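Local coordinates for protein iminosuccinate reductase (Paracoccus denitrificans, PDB 6RQA) that catalyses the NADH-dependent reduction of iminosuccinate to L-aspartate, regenerating the amino donor for glyoxylate assimilation through the beta-hydroxyaspartate cycle, at residues Asn180-Pro183 / Glu184-Ser187; Pro94-Lys98 / His99-Asn103; Glu44-Phe47 / Ala48-Arg52; Ala134-Ala137 / Val138-Tyr142. All blocks are in the same frame, centred on the assembly; numbering follows the deposited sequence.

Interaction 1: Asn180-Pro183 / Glu184-Ser187; sequences NPHP and EMLS. With TB (terbium(III) ion), chain E; NAD (nicotinamide-adenine-dinucleotide), chain C.
Met-185 slants across the amide of Asn-180 on its way from the 3-10 turn before helix 186-195 to the bound NAD. Its CB sits 3.3 Å from Asn-180 ND2, and CG stays near the same nitrogen. SD, carried on by an extended chi2, reaches the adenosine ribose, 3.2 Å from O3B of NAD. A bend at chi3 (-79°) then swings CE in among the ribose, the Asn-180 amide and the imidazole, 3.4 Å from His-182 ND1. A flexible thioether suits this place, following the surfaces of sugar, amide and ring without needing a polar partner. The His-182 ring lies beside the methionine, pointing the same way, and turns an edge to C2B of NAD.

His-182 O is gripped from opposite faces of its plane, by Met-185 N at 3.3 Å and by Asn-180 ND2 at 2.5 Å, an unusually short modelled length not to be read as strength. Asn-180 OD1 accepts from Ala-156 N, which should fix the amide's rotation beside ribose O2B. Pro-183, lacking an N-H, fits the first turn, and Leu-186 CD2 covers Asn-180 CB at 3.8 Å. Glu-184 OE2 binds a hard terbium(III) ion at 2.3 Å, with OE1 farther at 2.8 Å. Asn-180, which binds NAD(+), thus presents an uncharged amide oxygen to the ribose hydroxyl after the second strand of the Rossmann fold.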
loop_
_atom_site.group_PDB
_atom_site.type_symbol
_atom_site.label_atom_id
_atom_site.label_comp_id
_atom_site.label_asym_id
_atom_site.label_seq_id
_atom_site.Cartn_x
_atom_site.Cartn_y
_atom_site.Cartn_z
ATOM N N ASN A 180 1.249 26.330 -24.075
ATOM C CA ASN A 180 0.549 25.068 -23.911
ATOM C C ASN A 180 0.560 24.315 -25.235
ATOM O O ASN A 180 0.407 24.934 -26.299
ATOM C CB ASN A 180 -0.899 25.289 -23.449
ATOM C CG ASN A 180 -1.519 24.044 -22.848
ATOM O OD1 ASN A 180 -0.894 23.348 -22.047
ATOM N ND2 ASN A 180 -2.755 23.755 -23.235
ATOM N N PRO A 181 0.760 22.993 -25.205
ATOM C CA PRO A 181 0.665 22.219 -26.456
ATOM C C PRO A 181 -0.677 22.372 -27.149
ATOM O O PRO A 181 -0.737 22.376 -28.385
ATOM C CB PRO A 181 0.912 20.778 -25.988
ATOM C CG PRO A 181 1.736 20.927 -24.753
ATOM C CD PRO A 181 1.232 22.170 -24.078
ATOM N N HIS A 182 -1.756 22.497 -26.384
ATOM C CA HIS A 182 -3.067 22.817 -26.935
ATOM C C HIS A 182 -3.400 24.257 -26.571
ATOM O O HIS A 182 -3.732 24.535 -25.407
ATOM C CB HIS A 182 -4.131 21.862 -26.395
ATOM C CG HIS A 182 -3.705 20.426 -26.401
ATOM N ND1 HIS A 182 -3.046 19.842 -25.342
ATOM C CD2 HIS A 182 -3.831 19.462 -27.343
ATOM C CE1 HIS A 182 -2.791 18.577 -25.627
ATOM N NE2 HIS A 182 -3.256 18.322 -26.836
ATOM N N PRO A 183 -3.323 25.199 -27.516
ATOM C CA PRO A 183 -3.363 26.627 -27.152
ATOM C C PRO A 183 -4.699 27.112 -26.611
ATOM O O PRO A 183 -4.750 28.229 -26.080
ATOM C CB PRO A 183 -3.020 27.335 -28.472
ATOM C CG PRO A 183 -2.369 26.284 -29.327
ATOM C CD PRO A 183 -3.032 24.999 -28.944
ATOM N N GLU A 184 -5.778 26.335 -26.725
ATOM C CA GLU A 184 -7.068 26.825 -26.251
ATOM C C GLU A 184 -7.150 26.817 -24.729
ATOM O O GLU A 184 -7.876 27.630 -24.144
ATOM C CB GLU A 184 -8.206 26.000 -26.853
ATOM C CG GLU A 184 -9.591 26.553 -26.553
ATOM C CD GLU A 184 -10.697 25.738 -27.188
ATOM O OE1 GLU A 184 -11.195 26.136 -28.263
ATOM O OE2 GLU A 184 -11.063 24.693 -26.611
ATOM N N MET A 185 -6.409 25.924 -24.070
ATOM C CA MET A 185 -6.426 25.860 -22.614
ATOM C C MET A 185 -5.730 27.044 -21.955
ATOM O O MET A 185 -5.790 27.165 -20.728
ATOM C CB MET A 185 -5.778 24.559 -22.134
ATOM C CG MET A 185 -6.721 23.370 -22.094
ATOM S SD MET A 185 -5.918 21.863 -21.514
ATOM C CE MET A 185 -5.060 21.345 -22.997
ATOM N N LEU A 186 -5.086 27.920 -22.733
ATOM C CA LEU A 186 -4.367 29.053 -22.158
ATOM C C LEU A 186 -5.284 30.012 -21.408
ATOM O O LEU A 186 -4.791 30.846 -20.640
ATOM C CB LEU A 186 -3.613 29.806 -23.255
ATOM C CG LEU A 186 -2.382 29.100 -23.828
ATOM C CD1 LEU A 186 -1.849 29.846 -25.040
ATOM C CD2 LEU A 186 -1.298 28.965 -22.768
ATOM N N SER A 187 -6.601 29.917 -21.610
ATOM C CA SER A 187 -7.527 30.765 -20.865
ATOM C C SER A 187 -7.476 30.471 -19.372
ATOM O O SER A 187 -7.764 31.353 -18.555
ATOM C CB SER A 187 -8.948 30.582 -21.397
ATOM O OG SER A 187 -9.329 29.217 -21.373
HETATM TB TB TB E . -12.948 24.045 -27.834
HETATM P PA NAD C . -4.058 17.603 -17.297
HETATM O O1A NAD C . -4.228 16.483 -18.285
HETATM O O2A NAD C . -5.061 18.495 -16.640
HETATM O O5B NAD C . -3.257 18.726 -18.350
HETATM C C5B NAD C . -2.352 18.006 -19.092
HETATM C C4B NAD C . -1.576 18.960 -19.962
HETATM O O4B NAD C . -0.534 18.237 -20.590
HETATM C C3B NAD C . -2.551 19.400 -21.049
HETATM O O3B NAD C . -3.147 20.553 -20.548
HETATM C C2B NAD C . -1.605 19.683 -22.222
HETATM O O2B NAD C . -1.092 20.972 -22.183
HETATM C C1B NAD C . -0.409 18.689 -21.936
HETATM N N9A NAD C . -0.497 17.490 -22.777
HETATM C C8A NAD C . -1.509 16.516 -22.869
HETATM N N7A NAD C . -1.228 15.561 -23.755
HETATM C C5A NAD C . 0.031 15.919 -24.271
HETATM C C6A NAD C . 0.877 15.322 -25.242
HETATM N N6A NAD C . 0.488 14.169 -25.856
HETATM N N1A NAD C . 2.080 15.899 -25.563
HETATM C C2A NAD C . 2.398 17.057 -24.903
HETATM N N3A NAD C . 1.704 17.735 -23.963
HETATM C C4A NAD C . 0.504 17.125 -23.670
HETATM O O3 NAD C . -2.950 16.901 -16.362
HETATM P PN NAD C . -2.779 17.542 -14.921
HETATM O O1N NAD C . -2.681 19.038 -14.755
HETATM O O2N NAD C . -3.498 16.530 -14.102
HETATM O O5D NAD C . -1.136 17.103 -14.390
HETATM C C5D NAD C . -0.354 17.111 -15.505
HETATM C C4D NAD C . 0.924 16.373 -15.191
HETATM O O4D NAD C . 1.265 16.623 -13.811
HETATM C C3D NAD C . 0.612 14.851 -15.314
HETATM O O3D NAD C . 1.616 14.324 -16.105
HETATM C C2D NAD C . 0.715 14.358 -13.858
HETATM O O2D NAD C . 1.342 13.129 -13.718
HETATM C C1D NAD C . 1.715 15.404 -13.311
HETATM N N1N NAD C . 1.601 15.467 -11.800
HETATM C C2N NAD C . 2.778 15.570 -11.117
HETATM C C3N NAD C . 2.758 15.632 -9.725
HETATM C C7N NAD C . 4.088 15.746 -9.059
HETATM O O7N NAD C . 4.201 15.799 -7.839
HETATM N N7N NAD C . 5.186 15.789 -9.884
HETATM C C4N NAD C . 1.538 15.585 -9.049
HETATM C C5N NAD C . 0.355 15.478 -9.770
HETATM C C6N NAD C . 0.389 15.418 -11.169
#

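Interaction 2: Pro94-Lys98 / His99-Asn103; sequences PNNQK and HNLIN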
loop_
_atom_site.group_PDB
_atom_site.type_symbol
_atom_site.label_atom_id
_atom_site.label_comp_id
_atom_site.label_asym_id
_atom_site.label_seq_id
_atom_site.Cartn_x
_atom_site.Cartn_y
_atom_site.Cartn_z
ATOM N N PRO A 94 -8.139 6.463 -16.554
ATOM C CA PRO A 94 -8.188 7.270 -17.787
ATOM C C PRO A 94 -9.586 7.484 -18.342
ATOM O O PRO A 94 -9.785 8.433 -19.108
ATOM C CB PRO A 94 -7.327 6.463 -18.770
ATOM C CG PRO A 94 -6.500 5.551 -17.912
ATOM C CD PRO A 94 -7.353 5.232 -16.727
ATOM N N ASN A 95 -10.555 6.640 -17.995
ATOM C CA ASN A 95 -11.892 6.716 -18.569
ATOM C C ASN A 95 -12.926 7.209 -17.565
ATOM O O ASN A 95 -14.125 6.990 -17.758
ATOM C CB ASN A 95 -12.300 5.353 -19.127
ATOM C CG ASN A 95 -11.181 4.686 -19.897
ATOM O OD1 ASN A 95 -10.791 3.557 -19.595
ATOM N ND2 ASN A 95 -10.649 5.388 -20.890
ATOM N N ASN A 96 -12.486 7.879 -16.500
ATOM C CA ASN A 96 -13.399 8.313 -15.451
ATOM C C ASN A 96 -14.386 9.378 -15.916
ATOM O O ASN A 96 -15.336 9.671 -15.184
ATOM C CB ASN A 96 -12.606 8.831 -14.253
ATOM C CG ASN A 96 -12.740 7.937 -13.039
ATOM O OD1 ASN A 96 -13.227 6.809 -13.136
ATOM N ND2 ASN A 96 -12.311 8.435 -11.887
ATOM N N GLN A 97 -14.191 9.958 -17.104
ATOM C CA GLN A 97 -15.137 10.956 -17.590
ATOM C C GLN A 97 -16.522 10.360 -17.801
ATOM O O GLN A 97 -17.530 11.060 -17.653
ATOM C CB GLN A 97 -14.624 11.583 -18.888
ATOM C CG GLN A 97 -15.451 12.763 -19.377
ATOM C CD GLN A 97 -14.946 13.323 -20.692
ATOM O OE1 GLN A 97 -14.883 12.617 -21.698
ATOM N NE2 GLN A 97 -14.580 14.600 -20.688
ATOM N N LYS A 98 -16.597 9.068 -18.135
ATOM C CA LYS A 98 -17.891 8.422 -18.316
ATOM C C LYS A 98 -18.638 8.248 -17.000
ATOM O O LYS A 98 -19.860 8.069 -17.014
ATOM C CB LYS A 98 -17.715 7.068 -19.006
ATOM C CG LYS A 98 -17.065 6.001 -18.148
ATOM C CD LYS A 98 -16.509 4.887 -19.016
ATOM C CE LYS A 98 -15.885 3.783 -18.184
ATOM N NZ LYS A 98 -15.289 2.733 -19.054
ATOM N N HIS A 99 -17.934 8.292 -15.871
ATOM C CA HIS A 99 -18.558 8.283 -14.557
ATOM C C HIS A 99 -18.751 9.687 -14.001
ATOM O O HIS A 99 -19.150 9.832 -12.840
ATOM C CB HIS A 99 -17.726 7.446 -13.581
ATOM C CG HIS A 99 -17.557 6.017 -14.000
ATOM N ND1 HIS A 99 -18.568 5.086 -13.893
ATOM C CD2 HIS A 99 -16.494 5.359 -14.519
ATOM C CE1 HIS A 99 -18.136 3.917 -14.332
ATOM N NE2 HIS A 99 -16.880 4.056 -14.718
ATOM N N ASN A 100 -18.478 10.719 -14.805
ATOM C CA ASN A 100 -18.542 12.117 -14.370
ATOM C C ASN A 100 -17.605 12.364 -13.189
ATOM O O ASN A 100 -17.963 12.999 -12.195
ATOM C CB ASN A 100 -19.979 12.533 -14.035
ATOM C CG ASN A 100 -20.133 14.033 -13.889
ATOM O OD1 ASN A 100 -19.477 14.807 -14.587
ATOM N ND2 ASN A 100 -20.996 14.453 -12.972
ATOM N N LEU A 101 -16.388 11.842 -13.304
ATOM C CA LEU A 101 -15.376 11.974 -12.268
ATOM C C LEU A 101 -14.051 12.368 -12.901
ATOM O O LEU A 101 -13.788 12.066 -14.067
ATOM C CB LEU A 101 -15.205 10.667 -11.476
ATOM C CG LEU A 101 -16.387 10.224 -10.613
ATOM C CD1 LEU A 101 -16.182 8.806 -10.120
ATOM C CD2 LEU A 101 -16.567 11.170 -9.440
ATOM N N ILE A 102 -13.215 13.056 -12.120
ATOM C CA ILE A 102 -11.875 13.364 -12.595
ATOM C C ILE A 102 -11.044 12.085 -12.634
ATOM O O ILE A 102 -11.325 11.101 -11.941
ATOM C CB ILE A 102 -11.210 14.442 -11.723
ATOM C CG1 ILE A 102 -10.997 13.933 -10.298
ATOM C CG2 ILE A 102 -12.063 15.702 -11.707
ATOM C CD1 ILE A 102 -10.327 14.942 -9.386
ATOM N N ASN A 103 -10.010 12.094 -13.480
ATOM C CA ASN A 103 -9.233 10.878 -13.692
ATOM C C ASN A 103 -8.369 10.537 -12.484
ATOM O O ASN A 103 -8.154 9.354 -12.194
ATOM C CB ASN A 103 -8.366 11.015 -14.945
ATOM C CG ASN A 103 -9.188 11.121 -16.220
ATOM O OD1 ASN A 103 -10.371 10.781 -16.244
ATOM N ND2 ASN A 103 -8.558 11.589 -17.290
#
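Pro-94 and Asn-103 lie where the two ends of this loop meet, beside the backbone hydrogen bonding of Asn-103 with Trp-93. The carbonyl oxygen of Pro-94 is 3.8 Å from Asn-103 ND2, and that amide makes a weak hydrogen bond to Tyr-92 OH. Asn-95 contributes its backbone, its carbonyl oxygen receiving Lys-98 N to start a 3-10 turn.

Asn-96 does most of the work. Its ND2 donates almost straight (174°) to Ile-102 O at 2.8 Å, with the oxygen in the plane of the amide; the same nitrogen also bonds Thr-115 O of the second subunit. Asparagine suits the spot because one short NH2 group can serve two carbonyls. Its own backbone oxygen accepts from His-99 N at 3.0 Å and from Leu-101 N at 3.1 Å, which arrive from opposite faces of the carbonyl plane. Gln-97 O follows by taking Asn-100 N at 3.0 Å.

Lys-98 has CG wedged between its backbone N and carbonyl carbon (chi1 71°), which lays the chain beside His-99. CG makes a CH-pi contact over one face of the imidazole, 4.0 Å from the ring centroid, while NZ goes on to a salt bridge with Glu-68.

Asn-100 adopts the left-handed backbone conformation that asparagine tolerates well. With the paired bonds from Leu-101 N to Asn-96 O and from Asn-100 N to Gln-97 O, it completes a Schellman motif, here ending a 3-10 turn in the loop of a beta hairpin, between strands 84-92 and 104-111, that meets the second subunit.

Interaction 3: Glu44-Phe47 / Ala48-Arg52; sequences EAVF and ASMAR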
loop_
_atom_site.group_PDB
_atom_site.type_symbol
_atom_site.label_atom_id
_atom_site.label_comp_id
_atom_site.label_asym_id
_atom_site.label_seq_id
_atom_site.Cartn_x
_atom_site.Cartn_y
_atom_site.Cartn_z
ATOM N N GLU A 44 7.509 22.522 3.028
ATOM C CA GLU A 44 8.853 23.018 3.309
ATOM C C GLU A 44 9.483 22.266 4.475
ATOM O O GLU A 44 10.651 21.868 4.410
ATOM C CB GLU A 44 8.809 24.518 3.598
ATOM C CG GLU A 44 10.084 25.076 4.203
ATOM C CD GLU A 44 10.012 26.572 4.429
ATOM O OE1 GLU A 44 10.642 27.324 3.656
ATOM O OE2 GLU A 44 9.317 26.997 5.376
ATOM N N ALA A 45 8.715 22.048 5.546
ATOM C CA ALA A 45 9.232 21.302 6.687
ATOM C C ALA A 45 9.523 19.851 6.329
ATOM O O ALA A 45 10.466 19.262 6.867
ATOM C CB ALA A 45 8.243 21.373 7.850
ATOM N N VAL A 46 8.736 19.262 5.426
ATOM C CA VAL A 46 8.938 17.860 5.073
ATOM C C VAL A 46 10.209 17.689 4.249
ATOM O O VAL A 46 10.916 16.682 4.381
ATOM C CB VAL A 46 7.696 17.304 4.351
ATOM C CG1 VAL A 46 8.071 16.649 3.025
ATOM C CG2 VAL A 46 6.984 16.304 5.244
ATOM N N PHE A 47 10.526 18.666 3.396
ATOM C CA PHE A 47 11.785 18.615 2.658
ATOM C C PHE A 47 12.976 18.666 3.604
ATOM O O PHE A 47 13.978 17.972 3.393
ATOM C CB PHE A 47 11.852 19.761 1.648
ATOM C CG PHE A 47 11.241 19.433 0.316
ATOM C CD1 PHE A 47 11.928 18.652 -0.597
ATOM C CD2 PHE A 47 9.987 19.911 -0.031
ATOM C CE1 PHE A 47 11.378 18.347 -1.825
ATOM C CE2 PHE A 47 9.431 19.610 -1.263
ATOM C CZ PHE A 47 10.126 18.827 -2.159
ATOM N N ALA A 48 12.885 19.478 4.659
ATOM C CA ALA A 48 13.973 19.555 5.627
ATOM C C ALA A 48 14.098 18.261 6.425
ATOM O O ALA A 48 15.213 17.803 6.704
ATOM C CB ALA A 48 13.759 20.746 6.561
ATOM N N SER A 49 12.968 17.655 6.796
ATOM C CA SER A 49 13.012 16.408 7.555
ATOM C C SER A 49 13.627 15.282 6.735
ATOM O O SER A 49 14.350 14.436 7.275
ATOM C CB SER A 49 11.608 16.027 8.023
ATOM O OG SER A 49 11.060 17.027 8.863
ATOM N N MET A 50 13.350 15.251 5.428
ATOM C CA MET A 50 13.953 14.238 4.569
ATOM C C MET A 50 15.457 14.445 4.443
ATOM O O MET A 50 16.222 13.474 4.416
ATOM C CB MET A 50 13.297 14.254 3.190
ATOM C CG MET A 50 11.838 13.846 3.185
ATOM S SD MET A 50 11.087 14.043 1.557
ATOM C CE MET A 50 12.092 12.919 0.590
ATOM N N ALA A 51 15.896 15.702 4.355
ATOM C CA ALA A 51 17.325 15.979 4.263
ATOM C C ALA A 51 18.040 15.621 5.558
ATOM O O ALA A 51 19.159 15.097 5.532
ATOM C CB ALA A 51 17.556 17.447 3.916
ATOM N N ARG A 52 17.413 15.898 6.701
ATOM C CA ARG A 52 17.978 15.553 7.998
ATOM C C ARG A 52 17.755 14.095 8.369
ATOM O O ARG A 52 18.113 13.699 9.483
ATOM C CB ARG A 52 17.392 16.456 9.088
ATOM C CG ARG A 52 17.680 17.939 8.899
ATOM C CD ARG A 52 17.339 18.724 10.157
ATOM N NE ARG A 52 16.333 19.755 9.918
ATOM C CZ ARG A 52 16.611 21.028 9.660
ATOM N NH1 ARG A 52 17.873 21.435 9.606
ATOM N NH2 ARG A 52 15.630 21.896 9.458
#
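The carbonyl plane of Ala-45 is approached on both faces by a single residue, Ser-49. The backbone N comes from one face, 3.0 Å from Ala-45 O and tilted 21° from the plane; OG comes from the other, 3.1 Å from the same oxygen and well above the plane. With chi1 at -61°, OG stands beside its own backbone N and can bend back to the preceding turn, a habit that makes serine acceptable inside a helix.

The Phe-47 ring, by contrast, leaves the following turn and goes on to pack against Leu-291 and Gln-318. The Glu-44 carboxylate likewise leaves, and its OE1 finds Lys-141 and Tyr-142 of a neighbouring helix, while Glu-44 O takes Ala-48 N in the regular helical pattern.

Met-50 meets the preceding turn. CG rests 3.2 Å from Val-46 O, and SD lies 4.2 Å from Val-46 CG1; a bend at chi3 (61°) then turns the methyl end away. The side chain packs on Leu-317 of helix 316-333 and on Asn-57 of strand 55-64. Ala-51 touches Ala-296, where a small methyl suits the contact.

The chemistry implies a division of labour: the carbonyls of residues 44-47 each take an i+4 N-H, that of Ala-45 carrying an extra hydroxyl bond, while Val-46, Phe-47 and Met-50 pack on helix 316-333, and Phe-47 also on helix 291-295.

Interaction 4: Ala134-Ala137 / Val138-Tyr142; sequences AASA and VSIKY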
loop_
_atom_site.group_PDB
_atom_site.type_symbol
_atom_site.label_atom_id
_atom_site.label_comp_id
_atom_site.label_asym_id
_atom_site.label_seq_id
_atom_site.Cartn_x
_atom_site.Cartn_y
_atom_site.Cartn_z
ATOM N N ALA A 134 2.849 23.326 -3.741
ATOM C CA ALA A 134 3.707 23.745 -2.640
ATOM C C ALA A 134 5.145 23.300 -2.865
ATOM O O ALA A 134 6.084 24.059 -2.593
ATOM C CB ALA A 134 3.171 23.198 -1.319
ATOM N N ALA A 135 5.338 22.079 -3.371
ATOM C CA ALA A 135 6.688 21.593 -3.640
ATOM C C ALA A 135 7.400 22.478 -4.655
ATOM O O ALA A 135 8.578 22.813 -4.478
ATOM C CB ALA A 135 6.639 20.145 -4.129
ATOM N N SER A 136 6.701 22.872 -5.721
ATOM C CA SER A 136 7.302 23.767 -6.705
ATOM C C SER A 136 7.604 25.133 -6.099
ATOM O O SER A 136 8.615 25.758 -6.437
ATOM C CB SER A 136 6.381 23.908 -7.915
ATOM O OG SER A 136 6.942 24.779 -8.882
ATOM N N ALA A 137 6.741 25.610 -5.199
ATOM C CA ALA A 137 6.969 26.909 -4.575
ATOM C C ALA A 137 8.168 26.881 -3.635
ATOM O O ALA A 137 8.871 27.891 -3.502
ATOM C CB ALA A 137 5.714 27.360 -3.828
ATOM N N VAL A 138 8.417 25.746 -2.977
ATOM C CA VAL A 138 9.587 25.633 -2.110
ATOM C C VAL A 138 10.866 25.745 -2.929
ATOM O O VAL A 138 11.809 26.446 -2.541
ATOM C CB VAL A 138 9.536 24.316 -1.309
ATOM C CG1 VAL A 138 10.844 24.094 -0.565
ATOM C CG2 VAL A 138 8.368 24.333 -0.335
ATOM N N SER A 139 10.916 25.065 -4.078
ATOM C CA SER A 139 12.082 25.173 -4.948
ATOM C C SER A 139 12.271 26.596 -5.452
ATOM O O SER A 139 13.409 27.041 -5.639
ATOM C CB SER A 139 11.955 24.209 -6.126
ATOM O OG SER A 139 10.957 24.643 -7.032
ATOM N N ILE A 140 11.175 27.323 -5.678
ATOM C CA ILE A 140 11.282 28.716 -6.102
ATOM C C ILE A 140 11.912 29.556 -4.998
ATOM O O ILE A 140 12.846 30.329 -5.238
ATOM C CB ILE A 140 9.903 29.262 -6.511
ATOM C CG1 ILE A 140 9.409 28.572 -7.783
ATOM C CG2 ILE A 140 9.958 30.770 -6.709
ATOM C CD1 ILE A 140 8.041 29.030 -8.229
ATOM N N LYS A 141 11.419 29.405 -3.767
ATOM C CA LYS A 141 11.930 30.207 -2.659
ATOM C C LYS A 141 13.426 30.004 -2.447
ATOM O O LYS A 141 14.128 30.944 -2.056
ATOM C CB LYS A 141 11.165 29.875 -1.378
ATOM C CG LYS A 141 11.618 30.662 -0.158
ATOM C CD LYS A 141 10.933 30.164 1.103
ATOM C CE LYS A 141 11.470 30.865 2.340
ATOM N NZ LYS A 141 10.829 30.355 3.585
ATOM N N TYR A 142 13.937 28.801 -2.713
ATOM C CA TYR A 142 15.323 28.476 -2.408
ATOM C C TYR A 142 16.237 28.408 -3.624
ATOM O O TYR A 142 17.457 28.316 -3.448
ATOM C CB TYR A 142 15.400 27.141 -1.648
ATOM C CG TYR A 142 14.893 27.216 -0.222
ATOM C CD1 TYR A 142 15.718 27.653 0.806
ATOM C CD2 TYR A 142 13.592 26.848 0.095
ATOM C CE1 TYR A 142 15.262 27.725 2.111
ATOM C CE2 TYR A 142 13.125 26.917 1.397
ATOM C CZ TYR A 142 13.965 27.355 2.399
ATOM O OH TYR A 142 13.507 27.425 3.696
#
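Ser-136 O is gripped twice, by Ser-139 OG at 2.7 Å and by Ile-140 N at 3.1 Å, both from the same face of its carbonyl plane. The setting is the alpha-helix 125-143, one side of which lies against strand 235-239 of the parallel Rossmann sheet. Ser-139 OG is placed by a chi1 of 71°, which points it back at the carbonyl three residues earlier. The same hydroxyl is also hydrogen-bonded to His-236 NE2, so this buried polar atom is satisfied on both counts, and a serine ties helix to strand.

The run of small residues fits the close surroundings. Ala-137 packs on Phe-40 and Val-170, with helix 36-51 and helix 158-170 both at hand, and Ser-136 touches Gln-163 and Ala-238. Larger branched residues follow one turn on: Val-138 sets CG2 3.2 Å from Ala-134 O, whereas Ile-140 lays CG1 at the same distance from Ser-136 O. Lys-141 N bonds Ala-137 O at 3.0 Å.

Toward the end of the helix, Lys-141 CG lies over one face of the Tyr-142 ring, offset toward the rim, while Val-138 O sits at the edge of that ring, in its plane, and accepts Tyr-142 N at 3.2 Å.

Interactions 3 and 4 touch, with centres 13 Å apart: Glu-44 OE1 meets Lys-141 NZ at 3.0 Å in a salt bridge and Tyr-142 OH at 2.9 Å, while Phe-47 CE2 packs 4.0 Å from Ala-135 CB. Together they join helix 36-51 to helix 125-143. Interaction 1 meets the adenosine end of the NAD directly, and interaction 2, its nearest atoms about 11 Å from those of interaction 1, comes closest to the diphosphate, the Asn-103 side chain lying about 7 Å from the NAD. In interaction 4 the side chain of Ala-135 is about 6 Å from the bound NAD, at its nicotinamide end. Centres of interactions 1 and 3 are 35 Å apart, on opposite sides of the chain's centre.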